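Local coordinates for protein translation initiation factor eIF2B subunit epsilon (Schizosaccharomyces pombe, PDB 5B04) that acts as a subunit of the eIF2B complex, which catalyses the exchange of GDP for GTP on the gamma subunit of initiation factor eIF2, at residues 50-61 with 129-137; 153-164 with 216-227. All coordinates share one frame; numbering follows the deposited sequence.

Contact 1: 50-61 with 129-137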
# COMPACT_ATOMS: atom_id res chain seq x y z
N LEU I 50 -41.30 -15.78 -35.48
CA LEU I 50 -40.58 -14.81 -36.30
C LEU I 50 -41.19 -13.42 -36.25
O LEU I 50 -40.50 -12.42 -36.46
CB LEU I 50 -40.54 -15.30 -37.75
CG LEU I 50 -39.35 -14.86 -38.60
CD1 LEU I 50 -38.05 -15.25 -37.92
CD2 LEU I 50 -39.44 -15.47 -39.98
N ILE I 51 -42.48 -13.35 -35.96
CA ILE I 51 -43.20 -12.07 -35.95
C ILE I 51 -42.93 -11.29 -34.67
O ILE I 51 -43.01 -10.06 -34.65
CB ILE I 51 -44.72 -12.28 -36.14
CG1 ILE I 51 -45.43 -10.95 -36.37
CG2 ILE I 51 -45.32 -13.04 -34.97
CD1 ILE I 51 -46.83 -11.09 -36.92
N GLU I 52 -42.61 -12.01 -33.59
CA GLU I 52 -42.35 -11.39 -32.30
C GLU I 52 -41.18 -10.41 -32.37
O GLU I 52 -41.18 -9.38 -31.70
CB GLU I 52 -42.08 -12.45 -31.23
CG GLU I 52 -43.32 -13.20 -30.77
CD GLU I 52 -44.21 -12.36 -29.87
OE1 GLU I 52 -43.72 -11.33 -29.35
OE2 GLU I 52 -45.39 -12.73 -29.67
N TYR I 53 -40.19 -10.74 -33.19
CA TYR I 53 -39.05 -9.86 -33.41
C TYR I 53 -39.48 -8.56 -34.07
O TYR I 53 -39.07 -7.48 -33.66
CB TYR I 53 -37.99 -10.55 -34.27
CG TYR I 53 -37.22 -11.64 -33.55
CD1 TYR I 53 -36.21 -11.31 -32.65
CD2 TYR I 53 -37.48 -12.98 -33.79
CE1 TYR I 53 -35.49 -12.30 -32.00
CE2 TYR I 53 -36.76 -13.97 -33.15
CZ TYR I 53 -35.77 -13.62 -32.25
OH TYR I 53 -35.06 -14.60 -31.61
N THR I 54 -40.31 -8.69 -35.10
CA THR I 54 -40.82 -7.53 -35.83
C THR I 54 -41.60 -6.60 -34.90
O THR I 54 -41.44 -5.39 -34.95
CB THR I 54 -41.73 -7.96 -37.00
OG1 THR I 54 -41.00 -8.81 -37.89
CG2 THR I 54 -42.23 -6.75 -37.76
N PHE I 55 -42.43 -7.19 -34.05
CA PHE I 55 -43.24 -6.42 -33.11
C PHE I 55 -42.37 -5.73 -32.06
O PHE I 55 -42.60 -4.56 -31.74
CB PHE I 55 -44.27 -7.32 -32.43
CG PHE I 55 -45.44 -7.66 -33.30
CD1 PHE I 55 -45.75 -6.89 -34.40
CD2 PHE I 55 -46.24 -8.75 -33.01
CE1 PHE I 55 -46.83 -7.20 -35.21
CE2 PHE I 55 -47.32 -9.07 -33.81
CZ PHE I 55 -47.61 -8.29 -34.91
N GLU I 56 -41.39 -6.45 -31.52
CA GLU I 56 -40.47 -5.87 -30.55
C GLU I 56 -39.67 -4.73 -31.16
O GLU I 56 -39.26 -3.80 -30.46
CB GLU I 56 -39.52 -6.94 -30.00
CG GLU I 56 -40.18 -7.93 -29.04
CD GLU I 56 -40.52 -7.32 -27.70
OE1 GLU I 56 -40.01 -6.23 -27.39
OE2 GLU I 56 -41.31 -7.94 -26.95
N PHE I 57 -39.46 -4.80 -32.47
CA PHE I 57 -38.76 -3.75 -33.20
C PHE I 57 -39.64 -2.52 -33.37
O PHE I 57 -39.20 -1.39 -33.12
CB PHE I 57 -38.30 -4.26 -34.56
CG PHE I 57 -37.81 -3.19 -35.48
CD1 PHE I 57 -36.60 -2.56 -35.24
CD2 PHE I 57 -38.55 -2.81 -36.59
CE1 PHE I 57 -36.14 -1.57 -36.09
CE2 PHE I 57 -38.09 -1.82 -37.44
CZ PHE I 57 -36.88 -1.20 -37.19
N LEU I 58 -40.88 -2.74 -33.80
CA LEU I 58 -41.83 -1.65 -33.98
C LEU I 58 -42.17 -1.01 -32.64
O LEU I 58 -42.41 0.20 -32.56
CB LEU I 58 -43.10 -2.15 -34.68
CG LEU I 58 -42.91 -2.81 -36.04
CD1 LEU I 58 -44.25 -3.27 -36.60
CD2 LEU I 58 -42.22 -1.86 -37.02
N ALA I 59 -42.21 -1.82 -31.59
CA ALA I 59 -42.44 -1.33 -30.24
C ALA I 59 -41.29 -0.44 -29.80
O ALA I 59 -41.50 0.60 -29.17
CB ALA I 59 -42.63 -2.48 -29.27
N LEU I 60 -40.07 -0.85 -30.15
CA LEU I 60 -38.88 -0.07 -29.86
C LEU I 60 -38.91 1.26 -30.61
O LEU I 60 -38.40 2.27 -30.13
CB LEU I 60 -37.62 -0.86 -30.23
CG LEU I 60 -36.28 -0.14 -30.12
CD1 LEU I 60 -35.98 0.24 -28.68
CD2 LEU I 60 -35.17 -1.01 -30.69
N ALA I 61 -39.52 1.24 -31.79
CA ALA I 61 -39.60 2.42 -32.64
C ALA I 61 -40.66 3.40 -32.14
O ALA I 61 -40.62 4.59 -32.48
CB ALA I 61 -39.89 2.03 -34.08
N ASP I 129 -40.35 -10.21 -42.20
CA ASP I 129 -40.14 -10.01 -40.77
C ASP I 129 -38.72 -9.53 -40.50
O ASP I 129 -37.75 -10.06 -41.05
CB ASP I 129 -40.42 -11.30 -39.99
CG ASP I 129 -41.90 -11.57 -39.83
OD1 ASP I 129 -42.56 -10.84 -39.05
OD2 ASP I 129 -42.41 -12.51 -40.48
N VAL I 130 -38.60 -8.52 -39.64
CA VAL I 130 -37.29 -7.96 -39.32
C VAL I 130 -36.81 -8.38 -37.93
O VAL I 130 -37.61 -8.65 -37.03
CB VAL I 130 -37.30 -6.42 -39.39
CG1 VAL I 130 -37.76 -5.96 -40.75
CG2 VAL I 130 -38.19 -5.84 -38.31
N VAL I 131 -35.50 -8.45 -37.79
CA VAL I 131 -34.86 -8.62 -36.49
C VAL I 131 -33.92 -7.45 -36.27
O VAL I 131 -32.94 -7.28 -37.00
CB VAL I 131 -34.10 -9.96 -36.40
CG1 VAL I 131 -35.07 -11.11 -36.20
CG2 VAL I 131 -33.27 -10.19 -37.65
N SER I 132 -34.22 -6.61 -35.29
CA SER I 132 -33.43 -5.41 -35.08
C SER I 132 -33.59 -4.80 -33.70
O SER I 132 -34.68 -4.77 -33.14
CB SER I 132 -33.78 -4.37 -36.14
OG SER I 132 -32.94 -3.23 -36.03
N ASN I 133 -32.47 -4.33 -33.15
CA ASN I 133 -32.48 -3.56 -31.92
C ASN I 133 -32.23 -2.09 -32.21
O ASN I 133 -31.96 -1.30 -31.30
CB ASN I 133 -31.44 -4.10 -30.93
CG ASN I 133 -30.07 -4.27 -31.57
OD1 ASN I 133 -29.86 -3.91 -32.73
ND2 ASN I 133 -29.13 -4.82 -30.80
N VAL I 134 -32.31 -1.73 -33.49
CA VAL I 134 -32.14 -0.34 -33.92
C VAL I 134 -33.34 0.51 -33.52
O VAL I 134 -34.46 0.25 -33.95
CB VAL I 134 -31.95 -0.23 -35.45
CG1 VAL I 134 -32.07 1.22 -35.90
CG2 VAL I 134 -30.62 -0.82 -35.87
N PRO I 135 -33.10 1.52 -32.67
CA PRO I 135 -34.17 2.47 -32.32
C PRO I 135 -34.44 3.43 -33.47
O PRO I 135 -33.55 4.19 -33.87
CB PRO I 135 -33.60 3.19 -31.10
CG PRO I 135 -32.12 3.12 -31.28
CD PRO I 135 -31.84 1.82 -31.98
N LEU I 136 -35.66 3.41 -33.99
CA LEU I 136 -36.01 4.25 -35.13
C LEU I 136 -36.44 5.64 -34.69
O LEU I 136 -36.71 6.51 -35.53
CB LEU I 136 -37.13 3.61 -35.95
CG LEU I 136 -36.74 2.46 -36.87
CD1 LEU I 136 -37.93 2.07 -37.74
CD2 LEU I 136 -35.55 2.84 -37.72
N ASN I 137 -36.49 5.85 -33.38
CA ASN I 137 -36.97 7.11 -32.82
C ASN I 137 -36.21 8.32 -33.36
O ASN I 137 -36.83 9.29 -33.81
CB ASN I 137 -36.87 7.07 -31.29
CG ASN I 137 -37.69 8.15 -30.63
OD1 ASN I 137 -37.29 9.31 -30.58
ND2 ASN I 137 -38.86 7.77 -30.11
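Thr54 ties the first half of helix 50-61 to the start of segment 129-137 with two hydrogen bonds. The setting is the nucleotidyltransferase-like domain, of GT-A type, where this helix packs on short strand 130-132 and the loop after it. Thr54 OG1 donates to Asp129 OD1 at 2.8 Å, on the anti lone pair of that oxygen, and accepts from Val130 N at 3.0 Å. The second bond is bent, with 138° at the hydrogen. OG1 stands beside its own backbone N (chi1 -58°), which brings it to both partners. The other carboxylate oxygen of Asp129 forms a salt bridge with Arg40. Val131 CG1 sits over one face of the Tyr53 ring, a CH-pi contact 3.9 Å from the centroid. Phe57 carries most of the apolar contact. Its CD2 meets Val130 CG2, and its CD1 lies against Ser132 CB. The OG of Ser132 accepts from Val134 N in an ST turn and is hydrogen-bonded to the backbone O of Tyr270. The far end of the Phe57 ring reaches Leu136, crossing that side chain at about a right angle, with CZ 3.5 Å from Leu136 CD1. At the last turn, Leu60 CD2 rests on Asn133 O, and Ala61 CB touches Leu136 CB at 3.7 Å.

Contact 2: 153-164 with 216-227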
# COMPACT_ATOMS: atom_id res chain seq x y z
N ALA I 153 -39.76 15.41 -49.83
CA ALA I 153 -38.96 14.33 -49.25
C ALA I 153 -39.89 13.19 -48.85
O ALA I 153 -40.56 13.25 -47.82
CB ALA I 153 -38.16 14.83 -48.05
N ILE I 154 -39.93 12.16 -49.68
CA ILE I 154 -40.96 11.13 -49.57
C ILE I 154 -40.62 10.00 -48.59
O ILE I 154 -41.43 9.66 -47.73
CB ILE I 154 -41.27 10.52 -50.95
CG1 ILE I 154 -41.81 11.60 -51.88
CG2 ILE I 154 -42.28 9.39 -50.82
CD1 ILE I 154 -42.96 12.38 -51.29
N MET I 155 -39.43 9.43 -48.72
CA MET I 155 -39.09 8.25 -47.93
C MET I 155 -37.64 8.25 -47.44
O MET I 155 -36.72 8.66 -48.16
CB MET I 155 -39.38 6.99 -48.75
CG MET I 155 -38.84 5.69 -48.16
SD MET I 155 -39.32 4.24 -49.13
CE MET I 155 -38.05 4.22 -50.39
N THR I 156 -37.44 7.79 -46.21
CA THR I 156 -36.11 7.62 -45.65
C THR I 156 -35.76 6.13 -45.56
O THR I 156 -36.45 5.36 -44.88
CB THR I 156 -36.00 8.24 -44.24
OG1 THR I 156 -36.11 9.67 -44.34
CG2 THR I 156 -34.66 7.89 -43.61
N MET I 157 -34.70 5.74 -46.25
CA MET I 157 -34.29 4.34 -46.28
C MET I 157 -33.27 4.02 -45.18
O MET I 157 -32.14 4.51 -45.21
CB MET I 157 -33.70 3.98 -47.65
CG MET I 157 -34.69 4.08 -48.79
SD MET I 157 -33.99 3.60 -50.38
CE MET I 157 -32.83 4.93 -50.66
N VAL I 158 -33.68 3.19 -44.23
CA VAL I 158 -32.79 2.76 -43.15
C VAL I 158 -31.88 1.64 -43.63
O VAL I 158 -32.35 0.59 -44.06
CB VAL I 158 -33.58 2.28 -41.92
CG1 VAL I 158 -32.65 1.62 -40.91
CG2 VAL I 158 -34.33 3.44 -41.28
N VAL I 159 -30.57 1.87 -43.55
CA VAL I 159 -29.60 0.88 -43.97
C VAL I 159 -28.56 0.62 -42.88
O VAL I 159 -28.46 1.38 -41.92
CB VAL I 159 -28.87 1.31 -45.26
CG1 VAL I 159 -29.84 1.33 -46.43
CG2 VAL I 159 -28.22 2.67 -45.07
N ARG I 160 -27.80 -0.45 -43.03
CA ARG I 160 -26.80 -0.83 -42.04
C ARG I 160 -25.40 -0.83 -42.63
O ARG I 160 -25.15 -1.44 -43.67
CB ARG I 160 -27.12 -2.21 -41.46
CG ARG I 160 -26.22 -2.62 -40.31
CD ARG I 160 -26.28 -1.61 -39.18
NE ARG I 160 -25.65 -2.08 -37.96
CZ ARG I 160 -24.37 -1.89 -37.65
NH1 ARG I 160 -23.57 -1.24 -38.48
NH2 ARG I 160 -23.89 -2.36 -36.51
N GLU I 161 -24.48 -0.14 -41.95
CA GLU I 161 -23.09 -0.11 -42.38
C GLU I 161 -22.44 -1.47 -42.17
O GLU I 161 -22.54 -2.05 -41.09
CB GLU I 161 -22.32 0.97 -41.61
CG GLU I 161 -20.98 1.34 -42.22
CD GLU I 161 -20.23 2.37 -41.41
OE1 GLU I 161 -19.99 2.13 -40.21
OE2 GLU I 161 -19.90 3.44 -41.97
N ALA I 162 -21.79 -1.99 -43.20
CA ALA I 162 -21.15 -3.30 -43.13
C ALA I 162 -19.97 -3.41 -44.08
O ALA I 162 -19.39 -2.40 -44.49
CB ALA I 162 -22.17 -4.39 -43.42
N SER I 163 -19.60 -4.64 -44.41
CA SER I 163 -18.54 -4.91 -45.37
C SER I 163 -19.14 -5.50 -46.64
O SER I 163 -20.23 -6.07 -46.59
CB SER I 163 -17.49 -5.84 -44.76
OG SER I 163 -18.05 -7.09 -44.41
N PRO I 164 -18.44 -5.37 -47.79
CA PRO I 164 -18.93 -5.88 -49.07
C PRO I 164 -19.37 -7.34 -49.02
O PRO I 164 -20.45 -7.68 -49.51
CB PRO I 164 -17.72 -5.74 -49.99
CG PRO I 164 -16.97 -4.61 -49.43
CD PRO I 164 -17.17 -4.64 -47.94
N ASN I 216 -20.67 0.68 -51.40
CA ASN I 216 -20.98 -0.73 -51.62
C ASN I 216 -20.82 -1.49 -50.30
O ASN I 216 -20.79 -2.72 -50.28
CB ASN I 216 -20.08 -1.31 -52.71
CG ASN I 216 -20.53 -2.69 -53.16
OD1 ASN I 216 -21.67 -3.09 -52.94
ND2 ASN I 216 -19.62 -3.43 -53.79
N ASP I 217 -20.73 -0.74 -49.21
CA ASP I 217 -20.52 -1.33 -47.89
C ASP I 217 -21.81 -1.36 -47.08
O ASP I 217 -21.80 -1.72 -45.90
CB ASP I 217 -19.45 -0.56 -47.13
CG ASP I 217 -19.84 0.89 -46.88
OD1 ASP I 217 -20.26 1.56 -47.84
OD2 ASP I 217 -19.73 1.34 -45.72
N LEU I 218 -22.92 -0.99 -47.70
CA LEU I 218 -24.18 -0.87 -46.98
C LEU I 218 -25.06 -2.11 -47.10
O LEU I 218 -25.11 -2.76 -48.14
CB LEU I 218 -24.95 0.35 -47.48
CG LEU I 218 -24.27 1.70 -47.24
CD1 LEU I 218 -25.17 2.84 -47.70
CD2 LEU I 218 -23.90 1.86 -45.78
N ILE I 219 -25.75 -2.44 -46.00
CA ILE I 219 -26.76 -3.48 -46.01
C ILE I 219 -28.14 -2.85 -46.18
O ILE I 219 -28.58 -2.07 -45.33
CB ILE I 219 -26.74 -4.32 -44.72
CG1 ILE I 219 -25.52 -5.25 -44.71
CG2 ILE I 219 -28.02 -5.14 -44.59
CD1 ILE I 219 -25.50 -6.21 -43.54
N ASP I 220 -28.80 -3.17 -47.28
CA ASP I 220 -30.14 -2.65 -47.54
C ASP I 220 -31.17 -3.44 -46.75
O ASP I 220 -31.66 -4.47 -47.21
CB ASP I 220 -30.45 -2.69 -49.04
CG ASP I 220 -31.75 -1.99 -49.38
OD1 ASP I 220 -32.30 -1.27 -48.52
OD2 ASP I 220 -32.22 -2.14 -50.53
N CYS I 221 -31.49 -2.95 -45.56
CA CYS I 221 -32.43 -3.63 -44.67
C CYS I 221 -33.85 -3.59 -45.21
O CYS I 221 -34.68 -4.41 -44.83
CB CYS I 221 -32.39 -2.99 -43.28
SG CYS I 221 -30.73 -2.67 -42.64
N GLN I 222 -34.10 -2.64 -46.11
CA GLN I 222 -35.43 -2.41 -46.66
C GLN I 222 -36.45 -2.13 -45.56
O GLN I 222 -37.61 -2.52 -45.65
CB GLN I 222 -35.88 -3.59 -47.53
CG GLN I 222 -34.87 -3.96 -48.60
CD GLN I 222 -35.52 -4.23 -49.95
OE1 GLN I 222 -36.74 -4.31 -50.06
NE2 GLN I 222 -34.69 -4.36 -50.98
N ILE I 223 -35.98 -1.47 -44.50
CA ILE I 223 -36.86 -0.89 -43.50
C ILE I 223 -37.02 0.58 -43.84
O ILE I 223 -36.09 1.36 -43.72
CB ILE I 223 -36.29 -1.04 -42.07
CG1 ILE I 223 -36.15 -2.52 -41.70
CG2 ILE I 223 -37.17 -0.32 -41.07
CD1 ILE I 223 -35.68 -2.76 -40.29
N ASP I 224 -38.22 0.96 -44.28
CA ASP I 224 -38.41 2.27 -44.88
C ASP I 224 -39.40 3.16 -44.13
O ASP I 224 -40.50 2.73 -43.79
CB ASP I 224 -38.85 2.12 -46.33
CG ASP I 224 -37.79 1.46 -47.19
OD1 ASP I 224 -36.59 1.78 -47.02
OD2 ASP I 224 -38.14 0.61 -48.04
N ILE I 225 -38.98 4.39 -43.88
CA ILE I 225 -39.86 5.41 -43.32
C ILE I 225 -40.53 6.17 -44.46
O ILE I 225 -39.85 6.79 -45.27
CB ILE I 225 -39.09 6.41 -42.43
CG1 ILE I 225 -38.12 5.67 -41.51
CG2 ILE I 225 -40.06 7.28 -41.64
CD1 ILE I 225 -38.80 4.80 -40.47
N CYS I 226 -41.86 6.12 -44.52
CA CYS I 226 -42.58 6.71 -45.64
C CYS I 226 -43.49 7.86 -45.21
O CYS I 226 -43.94 7.91 -44.07
CB CYS I 226 -43.40 5.64 -46.36
SG CYS I 226 -42.41 4.41 -47.24
N SER I 227 -43.77 8.76 -46.15
CA SER I 227 -44.61 9.92 -45.88
C SER I 227 -46.08 9.65 -46.21
O SER I 227 -46.43 8.54 -46.60
CB SER I 227 -44.12 11.13 -46.67
OG SER I 227 -44.05 10.84 -48.06
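Thr156 and Ile225 form a hydrogen-bonded pair between strand 153-161 and the antiparallel strand 218-226, with Thr156 N to Ile225 O at 2.8 Å and a return bond from Ile225 N to Thr156 O. Arg160 and Ile219 form another, and the bond from Ile219 N to Arg160 O is nearly straight, 169° at the hydrogen. Ala162 N to Asp217 O carries the ladder past the strand end. At the other end Ser227 OG donates to Ile154 O at 2.9 Å, in the carbonyl plane and on a lone pair. The regular pairing is interrupted around Cys221 and Gln222. Both strands belong to the large mixed sheet of the GT-A-like domain, in which strand 260-266 runs parallel to 153-161 on its other side. On the face of Met155, Asp224 and Cys226, covered by helix 243-252, the extended start of Met155 (chi1 170°) carries SD to 3.6 Å from Cys226 SG. SD also touches CB of Asp224, whose carboxylate is salt-bridged to Arg244. On the face of Val158, Ile223 and Ile225, covered by helix 137-147, Val158 CG2 approaches Ile225 CG1. Just past the strand end, Ala162 CB meets Ile219 CG1 at 3.7 Å. Charged groups gather near Asp217. Glu161 OE2 and Asp217 OD2 lie 4.3 Å apart, and both form salt bridges with Arg215. Glu161 also pairs with Lys267 and with Arg230 of the eIF2B gamma subunit. Phe345 of an eIF2B beta subunit packs on Arg160 and Ile219.

From the N terminus, helix 50-61 comes first, and contact 1 closes a loop of 67 residues when segment 129-137 returns to it. Helix 137-147 then leads into strand 153-161. Contact 2 closes a second loop, of 51 residues, at segment 216-227. The two loops follow in series and neither nest nor cross. In space they share a core, with centres about 15 Å apart. Phe57 CZ packs on Ile223 CD1 at 3.7 Å, and Leu136 CD2 packs on Val158 CG2 at 3.8 Å. Contact 1 thus sets the helix and the short strand against one face of the large sheet, two of whose strands are joined in contact 2.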